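Local coordinates for NADPH-dependent aldehyde reductase YqhD (Escherichia coli, PDB 4QGS), which reduces a broad range of short-chain aldehydes, among them butanal, propanal and toxic acrolein and malondialdehyde, to alcohols using NADPH and a zinc ion, at residues 44-49 with 110-115; 25-30 with 247-252; 306-311 with 329-334; 302-307 with 313-318. One frame throughout, in Å; residues are numbered along the deposited sequence.

Contact 1 of 4, residues 44-49 with 110-115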
loop_
_atom_site.group_PDB
_atom_site.type_symbol
_atom_site.label_atom_id
_atom_site.label_comp_id
_atom_site.label_asym_id
_atom_site.label_seq_id
_atom_site.Cartn_x
_atom_site.Cartn_y
_atom_site.Cartn_z
ATOM N N LEU A 44 20.544 7.994 10.797
ATOM C CA LEU A 44 20.603 6.582 10.435
ATOM C C LEU A 44 19.787 6.338 9.167
ATOM O O LEU A 44 18.565 6.529 9.152
ATOM C CB LEU A 44 20.086 5.688 11.571
ATOM C CG LEU A 44 20.129 4.187 11.251
ATOM C CD1 LEU A 44 21.553 3.694 11.100
ATOM C CD2 LEU A 44 19.387 3.379 12.315
ATOM N N ILE A 45 20.478 5.931 8.112
ATOM C CA ILE A 45 19.857 5.520 6.860
ATOM C C ILE A 45 19.496 4.037 6.932
ATOM O O ILE A 45 20.360 3.201 7.155
ATOM C CB ILE A 45 20.798 5.740 5.672
ATOM C CG1 ILE A 45 21.138 7.219 5.527
ATOM C CG2 ILE A 45 20.190 5.166 4.379
ATOM C CD1 ILE A 45 22.020 7.497 4.314
ATOM N N THR A 46 18.218 3.722 6.755
ATOM C CA THR A 46 17.772 2.335 6.794
ATOM C C THR A 46 17.398 1.854 5.398
ATOM O O THR A 46 16.890 2.621 4.584
ATOM C CB THR A 46 16.572 2.166 7.729
ATOM O OG1 THR A 46 15.501 2.988 7.261
ATOM C CG2 THR A 46 16.928 2.579 9.150
ATOM N N TYR A 47 17.654 0.584 5.107
ATOM C CA TYR A 47 17.221 0.034 3.829
ATOM C C TYR A 47 16.999 -1.472 3.901
ATOM O O TYR A 47 17.186 -2.090 4.952
ATOM C CB TYR A 47 18.219 0.362 2.724
ATOM C CG TYR A 47 19.645 -0.069 2.996
ATOM C CD1 TYR A 47 20.094 -1.331 2.626
ATOM C CD2 TYR A 47 20.547 0.794 3.604
ATOM C CE1 TYR A 47 21.402 -1.723 2.867
ATOM C CE2 TYR A 47 21.850 0.412 3.846
ATOM C CZ TYR A 47 22.272 -0.844 3.478
ATOM O OH TYR A 47 23.573 -1.225 3.723
ATOM N N GLY A 48 16.594 -2.043 2.774
ATOM C CA GLY A 48 16.129 -3.416 2.738
ATOM C C GLY A 48 17.193 -4.402 2.313
ATOM O O GLY A 48 18.226 -4.532 2.971
ATOM N N GLY A 49 16.936 -5.082 1.200
ATOM C CA GLY A 49 17.772 -6.178 0.746
ATOM C C GLY A 49 19.042 -5.809 0.004
ATOM O O GLY A 49 19.861 -6.686 -0.272
ATOM N N ASP A 110 7.795 1.037 6.753
ATOM C CA ASP A 110 7.019 0.546 7.890
ATOM C C ASP A 110 7.911 0.171 9.071
ATOM O O ASP A 110 7.634 0.534 10.215
ATOM C CB ASP A 110 6.165 -0.653 7.473
ATOM C CG ASP A 110 4.967 -0.247 6.642
ATOM O OD1 ASP A 110 4.719 0.973 6.515
ATOM O OD2 ASP A 110 4.261 -1.144 6.134
ATOM N N GLY A 111 8.986 -0.550 8.786
ATOM C CA GLY A 111 9.912 -0.954 9.820
ATOM C C GLY A 111 10.572 0.253 10.455
ATOM O O GLY A 111 10.835 0.282 11.652
ATOM N N THR A 112 10.846 1.264 9.646
ATOM C CA THR A 112 11.503 2.447 10.170
ATOM C C THR A 112 10.541 3.240 11.054
ATOM O O THR A 112 10.947 3.827 12.059
ATOM C CB THR A 112 12.062 3.310 9.022
ATOM O OG1 THR A 112 13.000 2.519 8.275
ATOM C CG2 THR A 112 12.763 4.542 9.569
ATOM N N LYS A 113 9.260 3.226 10.704
ATOM C CA LYS A 113 8.250 3.873 11.537
ATOM C C LYS A 113 8.267 3.248 12.923
ATOM O O LYS A 113 8.176 3.936 13.944
ATOM C CB LYS A 113 6.860 3.750 10.913
ATOM C CG LYS A 113 6.631 4.635 9.694
ATOM C CD LYS A 113 5.184 4.567 9.224
ATOM C CE LYS A 113 4.944 5.443 8.009
ATOM N NZ LYS A 113 3.516 5.419 7.583
ATOM N N PHE A 114 8.400 1.931 12.955
ATOM C CA PHE A 114 8.423 1.227 14.223
ATOM C C PHE A 114 9.665 1.596 15.025
ATOM O O PHE A 114 9.580 1.848 16.224
ATOM C CB PHE A 114 8.361 -0.279 13.992
ATOM C CG PHE A 114 8.480 -1.077 15.242
ATOM C CD1 PHE A 114 7.428 -1.139 16.146
ATOM C CD2 PHE A 114 9.643 -1.761 15.526
ATOM C CE1 PHE A 114 7.540 -1.876 17.308
ATOM C CE2 PHE A 114 9.754 -2.500 16.674
ATOM C CZ PHE A 114 8.706 -2.555 17.573
ATOM N N ILE A 115 10.818 1.637 14.359
ATOM C CA ILE A 115 12.058 2.024 15.022
ATOM C C ILE A 115 11.941 3.418 15.648
ATOM O O ILE A 115 12.333 3.622 16.796
ATOM C CB ILE A 115 13.249 1.991 14.040
ATOM C CG1 ILE A 115 13.472 0.571 13.533
ATOM C CG2 ILE A 115 14.509 2.509 14.707
ATOM C CD1 ILE A 115 14.417 0.482 12.328
#
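The hydroxyl end of T46 reaches across to the hydroxyl of T112, and their two OG1 atoms, 2.7 Å apart, form the centre of a small buried contact. T46 OG1 is the donor. T112 OG1 in turn donates a hydrogen bond to the carbonyl O of V108, one turn earlier in its helix, so a two-bond chain runs from the strand side chain to the helix backbone. In T46 the hydroxyl stands between the backbone N and the carbonyl carbon (chi1 60°), which aims it at the helix while CG2 lies beside the bond, 4.0 Å from T112 OG1. CB of T46 comes within 3.6 Å of T112 OG1, so this oxygen is faced by both polar and apolar parts of one residue. A valine here would fill much the same volume but would probably leave T112 OG1 without its strand-side donor. The pairing belongs to the Rossmann-like nucleotide-binding half of the enzyme, and both segments also carry NADP(+)-binding residues, G49 and D110. Both threonines touch A102 of strand 99-104, which runs parallel to strand 42-46 and leads into helix 106-119. On this same side of the sheet L44 packs on V92 and I115 on A88 of helix 82-95, whereas I45 turns to helix 57-64.

Contact 2 of 4, residues 25-30 with 247-252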
loop_
_atom_site.group_PDB
_atom_site.type_symbol
_atom_site.label_atom_id
_atom_site.label_comp_id
_atom_site.label_asym_id
_atom_site.label_seq_id
_atom_site.Cartn_x
_atom_site.Cartn_y
_atom_site.Cartn_z
ATOM N N PHE A 25 8.622 16.073 -4.726
ATOM C CA PHE A 25 8.340 15.252 -5.905
ATOM C C PHE A 25 9.101 15.686 -7.151
ATOM O O PHE A 25 9.243 16.881 -7.421
ATOM C CB PHE A 25 6.831 15.280 -6.201
ATOM C CG PHE A 25 6.393 14.290 -7.260
ATOM C CD1 PHE A 25 5.836 13.075 -6.893
ATOM C CD2 PHE A 25 6.524 14.584 -8.613
ATOM C CE1 PHE A 25 5.423 12.159 -7.861
ATOM C CE2 PHE A 25 6.127 13.663 -9.587
ATOM C CZ PHE A 25 5.577 12.457 -9.208
ATOM N N GLY A 26 9.565 14.713 -7.930
ATOM C CA GLY A 26 10.027 14.990 -9.279
ATOM C C GLY A 26 11.442 14.544 -9.584
ATOM O O GLY A 26 12.163 14.098 -8.697
ATOM N N LYS A 27 11.817 14.671 -10.852
ATOM C CA LYS A 27 13.158 14.345 -11.320
ATOM C C LYS A 27 14.205 15.133 -10.552
ATOM O O LYS A 27 14.209 16.375 -10.572
ATOM C CB LYS A 27 13.286 14.636 -12.816
ATOM C CG LYS A 27 14.668 14.330 -13.369
ATOM C CD LYS A 27 14.819 14.803 -14.813
ATOM C CE LYS A 27 13.610 14.429 -15.658
ATOM N NZ LYS A 27 13.944 14.285 -17.106
ATOM N N GLY A 28 15.074 14.411 -9.858
ATOM C CA GLY A 28 16.135 15.036 -9.096
ATOM C C GLY A 28 15.662 15.671 -7.805
ATOM O O GLY A 28 16.373 16.494 -7.231
ATOM N N ALA A 29 14.476 15.272 -7.331
ATOM C CA ALA A 29 13.929 15.836 -6.100
ATOM C C ALA A 29 14.817 15.593 -4.885
ATOM O O ALA A 29 14.655 16.258 -3.871
ATOM C CB ALA A 29 12.514 15.286 -5.828
ATOM N N ILE A 30 15.755 14.655 -4.980
ATOM C CA ILE A 30 16.684 14.419 -3.884
ATOM C C ILE A 30 17.493 15.695 -3.594
ATOM O O ILE A 30 18.091 15.830 -2.529
ATOM C CB ILE A 30 17.638 13.241 -4.193
ATOM C CG1 ILE A 30 18.348 12.760 -2.927
ATOM C CG2 ILE A 30 18.632 13.616 -5.284
ATOM C CD1 ILE A 30 17.531 11.813 -2.111
ATOM N N GLU A 247 10.937 4.215 -19.260
ATOM C CA GLU A 247 11.716 5.431 -18.999
ATOM C C GLU A 247 11.052 6.720 -19.521
ATOM O O GLU A 247 11.696 7.776 -19.650
ATOM C CB GLU A 247 13.122 5.255 -19.582
ATOM C CG GLU A 247 13.817 4.058 -18.944
ATOM C CD GLU A 247 15.299 3.979 -19.232
ATOM O OE1 GLU A 247 15.968 3.134 -18.602
ATOM O OE2 GLU A 247 15.788 4.749 -20.074
ATOM N N ASN A 248 9.754 6.641 -19.807
ATOM C CA ASN A 248 8.978 7.829 -20.141
ATOM C C ASN A 248 8.659 8.580 -18.848
ATOM O O ASN A 248 7.781 8.164 -18.092
ATOM C CB ASN A 248 7.699 7.443 -20.906
ATOM C CG ASN A 248 6.847 8.651 -21.321
ATOM O OD1 ASN A 248 6.760 9.642 -20.610
ATOM N ND2 ASN A 248 6.194 8.546 -22.475
ATOM N N TYR A 249 9.368 9.680 -18.601
ATOM C CA TYR A 249 9.227 10.389 -17.333
ATOM C C TYR A 249 7.786 10.788 -17.015
ATOM O O TYR A 249 7.324 10.564 -15.895
ATOM C CB TYR A 249 10.102 11.646 -17.281
ATOM C CG TYR A 249 9.884 12.365 -15.972
ATOM C CD1 TYR A 249 10.525 11.937 -14.823
ATOM C CD2 TYR A 249 9.003 13.436 -15.880
ATOM C CE1 TYR A 249 10.318 12.559 -13.619
ATOM C CE2 TYR A 249 8.776 14.069 -14.672
ATOM C CZ TYR A 249 9.442 13.624 -13.543
ATOM O OH TYR A 249 9.237 14.234 -12.328
ATOM N N ASP A 250 7.097 11.406 -17.978
ATOM C CA ASP A 250 5.740 11.900 -17.735
ATOM C C ASP A 250 4.818 10.759 -17.328
ATOM O O ASP A 250 3.994 10.904 -16.405
ATOM C CB ASP A 250 5.175 12.599 -18.979
ATOM C CG ASP A 250 5.749 13.991 -19.190
ATOM O OD1 ASP A 250 6.417 14.519 -18.275
ATOM O OD2 ASP A 250 5.511 14.562 -20.280
ATOM N N VAL A 251 4.962 9.631 -18.018
ATOM C CA VAL A 251 4.180 8.432 -17.717
ATOM C C VAL A 251 4.472 7.928 -16.316
ATOM O O VAL A 251 3.542 7.713 -15.522
ATOM C CB VAL A 251 4.454 7.305 -18.736
ATOM C CG1 VAL A 251 3.950 5.960 -18.209
ATOM C CG2 VAL A 251 3.796 7.637 -20.057
ATOM N N ARG A 252 5.756 7.758 -15.997
ATOM C CA ARG A 252 6.147 7.213 -14.688
ATOM C C ARG A 252 5.787 8.175 -13.557
ATOM O O ARG A 252 5.433 7.756 -12.453
ATOM C CB ARG A 252 7.650 6.896 -14.661
ATOM C CG ARG A 252 8.097 5.858 -15.696
ATOM C CD ARG A 252 7.200 4.609 -15.720
ATOM N NE ARG A 252 7.193 3.864 -14.466
ATOM C CZ ARG A 252 8.024 2.863 -14.186
ATOM N NH1 ARG A 252 8.949 2.496 -15.072
ATOM N NH2 ARG A 252 7.929 2.227 -13.028
#
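Y249 reaches into the turn at G26 and K27 with its phenol, and its OH makes the closest approaches. Y249 OH accepts a weak hydrogen bond from K27 N at 3.0 Å, bent to 135°, and lies 3.2 Å from G26 CA. F25 CE2 is a looser neighbour, 4.2 Å from Y249 OH. The K27 side chain lies obliquely across the ring. K27 CB is 3.7 Å from Y249 CE1, and after an extended start the chain bends at chi3 (-45°), which carries CE over one ring face, 4.3 Å from the Y249 ring centroid, in a CH-pi contact. K27 NZ is farther out, with at most a weak cation-pi attraction.

Behind this first shell, residues 26-29 form a type II beta turn closed by A29 N to G26 O; G28 takes the positive phi of the turn, and its N is bonded to D187 OD2. A CB on G26 would be jammed against the carbonyl O of F25. On the other side, N248 caps helix 249-262: its OD1 accepts from V251 N at 3.2 Å, nearly straight, fixing the helix start from which Y249 projects. F25 also meets the ring of W257 in that helix.

Between these two segments, one from the nucleotide-binding domain and one from the helical domain, the link is thus one weak bond and CH-pi packing, which may be compatible with the opening and closing motions simulated for the cofactor cleft.

Contact 3 of 4, residues 306-311 with 329-334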
loop_
_atom_site.group_PDB
_atom_site.type_symbol
_atom_site.label_atom_id
_atom_site.label_comp_id
_atom_site.label_asym_id
_atom_site.label_seq_id
_atom_site.Cartn_x
_atom_site.Cartn_y
_atom_site.Cartn_z
ATOM N N GLU A 306 -20.635 -10.617 -6.892
ATOM C CA GLU A 306 -21.366 -11.116 -5.740
ATOM C C GLU A 306 -22.088 -9.990 -4.986
ATOM O O GLU A 306 -23.178 -10.186 -4.454
ATOM C CB GLU A 306 -20.412 -11.857 -4.802
ATOM C CG GLU A 306 -21.031 -12.282 -3.488
ATOM C CD GLU A 306 -22.103 -13.337 -3.667
ATOM O OE1 GLU A 306 -21.981 -14.161 -4.601
ATOM O OE2 GLU A 306 -23.075 -13.326 -2.881
ATOM N N LYS A 307 -21.469 -8.818 -4.946
ATOM C CA LYS A 307 -21.999 -7.699 -4.184
ATOM C C LYS A 307 -22.652 -6.661 -5.090
ATOM O O LYS A 307 -22.723 -5.472 -4.748
ATOM C CB LYS A 307 -20.885 -7.055 -3.354
ATOM C CG LYS A 307 -20.262 -7.970 -2.315
ATOM C CD LYS A 307 -21.301 -8.519 -1.336
ATOM C CE LYS A 307 -21.938 -7.402 -0.507
ATOM N NZ LYS A 307 -23.167 -7.884 0.205
ATOM N N ARG A 308 -23.119 -7.097 -6.254
ATOM C CA ARG A 308 -23.627 -6.151 -7.246
ATOM C C ARG A 308 -24.917 -5.483 -6.773
ATOM O O ARG A 308 -25.284 -4.428 -7.279
ATOM C CB ARG A 308 -23.853 -6.842 -8.590
ATOM C CG ARG A 308 -24.867 -7.983 -8.542
ATOM C CD ARG A 308 -24.782 -8.807 -9.806
ATOM N NE ARG A 308 -25.182 -8.039 -10.977
ATOM C CZ ARG A 308 -24.511 -8.012 -12.122
ATOM N NH1 ARG A 308 -24.961 -7.281 -13.132
ATOM N NH2 ARG A 308 -23.391 -8.709 -12.262
ATOM N N ASP A 309 -25.595 -6.099 -5.809
ATOM C CA ASP A 309 -26.797 -5.499 -5.227
ATOM C C ASP A 309 -26.463 -4.277 -4.369
ATOM O O ASP A 309 -26.929 -3.172 -4.644
ATOM C CB ASP A 309 -27.557 -6.528 -4.383
ATOM C CG ASP A 309 -28.191 -7.613 -5.220
ATOM O OD1 ASP A 309 -28.704 -7.300 -6.316
ATOM O OD2 ASP A 309 -28.156 -8.785 -4.790
ATOM N N THR A 310 -25.673 -4.472 -3.320
ATOM C CA THR A 310 -25.374 -3.375 -2.411
ATOM C C THR A 310 -24.471 -2.339 -3.070
ATOM O O THR A 310 -24.511 -1.167 -2.707
ATOM C CB THR A 310 -24.694 -3.859 -1.117
ATOM O OG1 THR A 310 -23.461 -4.516 -1.440
ATOM C CG2 THR A 310 -25.585 -4.830 -0.362
ATOM N N LYS A 311 -23.660 -2.768 -4.041
ATOM C CA LYS A 311 -22.744 -1.841 -4.704
ATOM C C LYS A 311 -23.315 -1.277 -5.997
ATOM O O LYS A 311 -22.605 -0.639 -6.771
ATOM C CB LYS A 311 -21.410 -2.540 -5.016
ATOM C CG LYS A 311 -20.599 -2.905 -3.793
ATOM C CD LYS A 311 -19.279 -3.582 -4.231
ATOM C CE LYS A 311 -18.440 -3.979 -3.033
ATOM N NZ LYS A 311 -17.985 -2.801 -2.234
ATOM N N SER A 329 -28.880 -1.881 -20.187
ATOM C CA SER A 329 -29.421 -2.008 -18.833
ATOM C C SER A 329 -28.372 -1.840 -17.749
ATOM O O SER A 329 -27.163 -1.896 -17.996
ATOM C CB SER A 329 -30.088 -3.367 -18.636
ATOM O OG SER A 329 -29.098 -4.376 -18.496
ATOM N N ASP A 330 -28.877 -1.646 -16.539
ATOM C CA ASP A 330 -28.052 -1.594 -15.360
ATOM C C ASP A 330 -27.198 -2.845 -15.268
ATOM O O ASP A 330 -25.982 -2.747 -15.112
ATOM C CB ASP A 330 -28.924 -1.431 -14.130
ATOM C CG ASP A 330 -29.516 -0.044 -14.030
ATOM O OD1 ASP A 330 -30.186 0.217 -13.020
ATOM O OD2 ASP A 330 -29.309 0.788 -14.942
ATOM N N ASP A 331 -27.810 -4.021 -15.404
ATOM C CA ASP A 331 -27.033 -5.254 -15.306
ATOM C C ASP A 331 -25.997 -5.378 -16.419
ATOM O O ASP A 331 -24.884 -5.827 -16.171
ATOM C CB ASP A 331 -27.939 -6.483 -15.313
ATOM C CG ASP A 331 -28.556 -6.747 -13.959
ATOM O OD1 ASP A 331 -27.879 -6.496 -12.936
ATOM O OD2 ASP A 331 -29.715 -7.206 -13.916
ATOM N N GLU A 332 -26.357 -4.989 -17.639
ATOM C CA GLU A 332 -25.400 -5.014 -18.748
ATOM C C GLU A 332 -24.255 -4.036 -18.501
ATOM O O GLU A 332 -23.094 -4.335 -18.791
ATOM C CB GLU A 332 -26.084 -4.669 -20.068
ATOM C CG GLU A 332 -27.081 -5.701 -20.557
ATOM C CD GLU A 332 -27.877 -5.204 -21.753
ATOM O OE1 GLU A 332 -28.165 -3.992 -21.809
ATOM O OE2 GLU A 332 -28.217 -6.020 -22.631
ATOM N N ARG A 333 -24.582 -2.860 -17.975
ATOM C CA ARG A 333 -23.551 -1.857 -17.720
ATOM C C ARG A 333 -22.590 -2.333 -16.623
ATOM O O ARG A 333 -21.374 -2.174 -16.744
ATOM C CB ARG A 333 -24.183 -0.514 -17.351
ATOM C CG ARG A 333 -24.986 0.123 -18.486
ATOM C CD ARG A 333 -25.745 1.360 -18.002
ATOM N NE ARG A 333 -24.809 2.396 -17.589
ATOM C CZ ARG A 333 -25.084 3.389 -16.750
ATOM N NH1 ARG A 333 -26.293 3.512 -16.211
ATOM N NH2 ARG A 333 -24.137 4.266 -16.454
ATOM N N ILE A 334 -23.139 -2.926 -15.568
ATOM C CA ILE A 334 -22.319 -3.446 -14.478
ATOM C C ILE A 334 -21.465 -4.609 -14.984
ATOM O O ILE A 334 -20.264 -4.675 -14.697
ATOM C CB ILE A 334 -23.190 -3.896 -13.288
ATOM C CG1 ILE A 334 -23.852 -2.675 -12.641
ATOM C CG2 ILE A 334 -22.364 -4.676 -12.266
ATOM C CD1 ILE A 334 -24.860 -3.024 -11.540
HETATM O O HOH W 1 -28.046 -7.300 -10.445
#
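R308 starts with CG between its backbone N and carbonyl carbon (chi1 61°) and bends again at chi3 (-65°), a course that lays its guanidinium against D331 and I334. Across the contact, R308 NH1 forms a salt bridge with D331 OD1, 3.0 Å long and fairly straight. It meets OD1 from above the carboxylate plane, the two flat groups being turned 57° apart. R308 NH1 also makes a weak bond, at 3.4 Å, to the backbone O of D331. A water bridges the pair, accepting from R308 NE at 3.0 Å and donating to D331 OD1 at 2.6 Å, so OD1 is held twice. CG2 of I334 lies over one guanidinium face, 3.8 Å from R308 NH1. NH2 has its stronger partner in N305 OD1 and a salt bridge with D335, so that R308, from the loop after helix 292-306, joins the end of that helix to helix 330-347. A leucine in place of R308 would probably leave D331 and D335 without their counter-charge and N305 OD1 without its donor. The acidic partners sit in the first two turns of helix 330-347, whose start is closed by a capping box: E332 N to S329 OG (2.9 Å) and, reciprocally, S329 N to E332 OE1 (2.8 Å).

Contact 4 of 4, residues 302-307 with 313-318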
loop_
_atom_site.group_PDB
_atom_site.type_symbol
_atom_site.label_atom_id
_atom_site.label_comp_id
_atom_site.label_asym_id
_atom_site.label_seq_id
_atom_site.Cartn_x
_atom_site.Cartn_y
_atom_site.Cartn_z
ATOM N N ALA A 302 -14.715 -11.030 -8.855
ATOM C CA ALA A 302 -15.646 -11.997 -8.281
ATOM C C ALA A 302 -16.465 -11.361 -7.159
ATOM O O ALA A 302 -17.675 -11.598 -7.039
ATOM C CB ALA A 302 -14.896 -13.234 -7.767
ATOM N N LEU A 303 -15.810 -10.542 -6.339
ATOM C CA LEU A 303 -16.496 -9.890 -5.222
ATOM C C LEU A 303 -17.535 -8.898 -5.735
ATOM O O LEU A 303 -18.649 -8.812 -5.192
ATOM C CB LEU A 303 -15.481 -9.194 -4.302
ATOM C CG LEU A 303 -16.082 -8.582 -3.028
ATOM C CD1 LEU A 303 -15.160 -8.737 -1.812
ATOM C CD2 LEU A 303 -16.424 -7.115 -3.251
ATOM N N TRP A 304 -17.162 -8.133 -6.756
ATOM C CA TRP A 304 -18.076 -7.145 -7.324
ATOM C C TRP A 304 -19.341 -7.804 -7.876
ATOM O O TRP A 304 -20.451 -7.317 -7.652
ATOM C CB TRP A 304 -17.370 -6.348 -8.412
ATOM C CG TRP A 304 -16.618 -5.160 -7.900
ATOM C CD1 TRP A 304 -16.546 -4.701 -6.615
ATOM C CD2 TRP A 304 -15.829 -4.273 -8.691
ATOM N NE1 TRP A 304 -15.765 -3.563 -6.563
ATOM C CE2 TRP A 304 -15.311 -3.284 -7.824
ATOM C CE3 TRP A 304 -15.517 -4.218 -10.048
ATOM C CZ2 TRP A 304 -14.483 -2.254 -8.281
ATOM C CZ3 TRP A 304 -14.697 -3.189 -10.503
ATOM C CH2 TRP A 304 -14.202 -2.211 -9.619
ATOM N N ASN A 305 -19.194 -8.931 -8.567
ATOM C CA ASN A 305 -20.383 -9.604 -9.078
ATOM C C ASN A 305 -21.264 -10.098 -7.939
ATOM O O ASN A 305 -22.491 -9.988 -7.993
ATOM C CB ASN A 305 -20.025 -10.778 -9.991
ATOM C CG ASN A 305 -21.253 -11.564 -10.403
ATOM O OD1 ASN A 305 -22.127 -11.047 -11.108
ATOM N ND2 ASN A 305 -21.348 -12.796 -9.939
ATOM N N GLU A 306 -20.635 -10.617 -6.892
ATOM C CA GLU A 306 -21.366 -11.116 -5.740
ATOM C C GLU A 306 -22.088 -9.990 -4.986
ATOM O O GLU A 306 -23.178 -10.186 -4.454
ATOM C CB GLU A 306 -20.412 -11.857 -4.802
ATOM C CG GLU A 306 -21.031 -12.282 -3.488
ATOM C CD GLU A 306 -22.103 -13.337 -3.667
ATOM O OE1 GLU A 306 -21.981 -14.161 -4.601
ATOM O OE2 GLU A 306 -23.075 -13.326 -2.881
ATOM N N LYS A 307 -21.469 -8.818 -4.946
ATOM C CA LYS A 307 -21.999 -7.699 -4.184
ATOM C C LYS A 307 -22.652 -6.661 -5.090
ATOM O O LYS A 307 -22.723 -5.472 -4.748
ATOM C CB LYS A 307 -20.885 -7.055 -3.354
ATOM C CG LYS A 307 -20.262 -7.970 -2.315
ATOM C CD LYS A 307 -21.301 -8.519 -1.336
ATOM C CE LYS A 307 -21.938 -7.402 -0.507
ATOM N NZ LYS A 307 -23.167 -7.884 0.205
ATOM N N ALA A 313 -25.339 1.182 -7.188
ATOM C CA ALA A 313 -25.236 2.578 -7.593
ATOM C C ALA A 313 -23.805 2.993 -7.932
ATOM O O ALA A 313 -23.576 3.642 -8.947
ATOM C CB ALA A 313 -25.801 3.485 -6.500
ATOM N N LYS A 314 -22.845 2.616 -7.088
ATOM C CA LYS A 314 -21.465 3.022 -7.346
ATOM C C LYS A 314 -20.843 2.200 -8.474
ATOM O O LYS A 314 -19.960 2.693 -9.158
ATOM C CB LYS A 314 -20.615 2.936 -6.071
ATOM C CG LYS A 314 -21.046 3.927 -4.951
ATOM C CD LYS A 314 -21.113 5.392 -5.414
ATOM C CE LYS A 314 -19.735 6.006 -5.757
ATOM N NZ LYS A 314 -18.906 6.300 -4.552
ATOM N N LEU A 315 -21.289 0.963 -8.683
ATOM C CA LEU A 315 -20.828 0.224 -9.864
ATOM C C LEU A 315 -21.283 0.909 -11.152
ATOM O O LEU A 315 -20.537 0.987 -12.119
ATOM C CB LEU A 315 -21.327 -1.223 -9.822
ATOM C CG LEU A 315 -20.501 -2.132 -8.919
ATOM C CD1 LEU A 315 -21.289 -3.405 -8.578
ATOM C CD2 LEU A 315 -19.175 -2.482 -9.625
ATOM N N LEU A 316 -22.513 1.426 -11.165
ATOM C CA LEU A 316 -23.002 2.131 -12.342
ATOM C C LEU A 316 -22.302 3.478 -12.526
ATOM O O LEU A 316 -22.034 3.909 -13.654
ATOM C CB LEU A 316 -24.524 2.348 -12.235
ATOM C CG LEU A 316 -25.344 1.064 -12.334
ATOM C CD1 LEU A 316 -26.788 1.344 -11.909
ATOM C CD2 LEU A 316 -25.304 0.522 -13.741
ATOM N N GLN A 317 -22.007 4.146 -11.417
ATOM C CA GLN A 317 -21.288 5.417 -11.488
ATOM C C GLN A 317 -19.872 5.181 -12.009
ATOM O O GLN A 317 -19.374 5.917 -12.855
ATOM C CB GLN A 317 -21.250 6.118 -10.121
ATOM C CG GLN A 317 -20.586 7.507 -10.176
ATOM C CD GLN A 317 -20.794 8.320 -8.907
ATOM O OE1 GLN A 317 -21.749 8.098 -8.164
ATOM N NE2 GLN A 317 -19.891 9.264 -8.648
ATOM N N TYR A 318 -19.237 4.135 -11.492
ATOM C CA TYR A 318 -17.908 3.724 -11.924
ATOM C C TYR A 318 -17.911 3.410 -13.414
ATOM O O TYR A 318 -17.030 3.854 -14.153
ATOM C CB TYR A 318 -17.467 2.520 -11.081
ATOM C CG TYR A 318 -16.270 1.719 -11.556
ATOM C CD1 TYR A 318 -14.980 2.192 -11.375
ATOM C CD2 TYR A 318 -16.435 0.454 -12.107
ATOM C CE1 TYR A 318 -13.868 1.441 -11.771
ATOM C CE2 TYR A 318 -15.330 -0.314 -12.508
ATOM C CZ TYR A 318 -14.054 0.195 -12.342
ATOM O OH TYR A 318 -12.958 -0.546 -12.729
#
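In the helical hairpin of helices 292-306 and 312-323, which run in roughly opposite directions after a short connection, W304 of the first helix meets L315 and Y318 of the second. CD2 of L315 sits over one indole face, 3.9 Å from W304 CD2, and makes a CH-pi contact at 4.2 Å from the centroid of the five-membered ring. The far end of the indole goes to Y318: W304 CZ3 and CE2 of the tyrosine are 3.6 Å apart. The six-membered ring of W304 points its edge at the Y318 face in an offset edge-to-face pair, centroids 5.0 Å apart and planes at 66°. This hairpin is part of the all-helical C-terminal domain of iron-containing alcohol dehydrogenases, and helix 292-306 begins with the zinc ligand H292. W304 itself stands back from the metal, its side chain about 14 Å from the zinc ion. CG of Y318 lies opposite its backbone N (chi1 166°), sending the ring between the two helices, toward W304; its OH is hydrogen-bonded to T341 OG1 and to W323 NE1, which hold the phenol in position beside the indole. Helix 196-211, which supplies the zinc ligands D205 and H209, packs on both aromatics, V211 against W304 and F207 against Y318.

In the fold
Contact 1 lies within the parallel sheet and its flanking helices, and is nested along the chain inside the long loop closed by contact 2, the two centres being 24 Å apart. Contact 2 pairs the turn after strand 22-25 with the start of helix 249-262. Contacts 3 and 4 come later in the chain and start from the same stretch, sharing E306 and K307, their centres 5 Å apart. There helix 292-306 and the loop after it meet helices 312-323 and 330-347, and L316 packs on I334. Across the chain's centre, contacts 3 and 4 have centres 44 and 38 Å from that of contact 1. The helical half supplies all the zinc ligands, the sheet half binds NADP(+), and contact 2 joins the two.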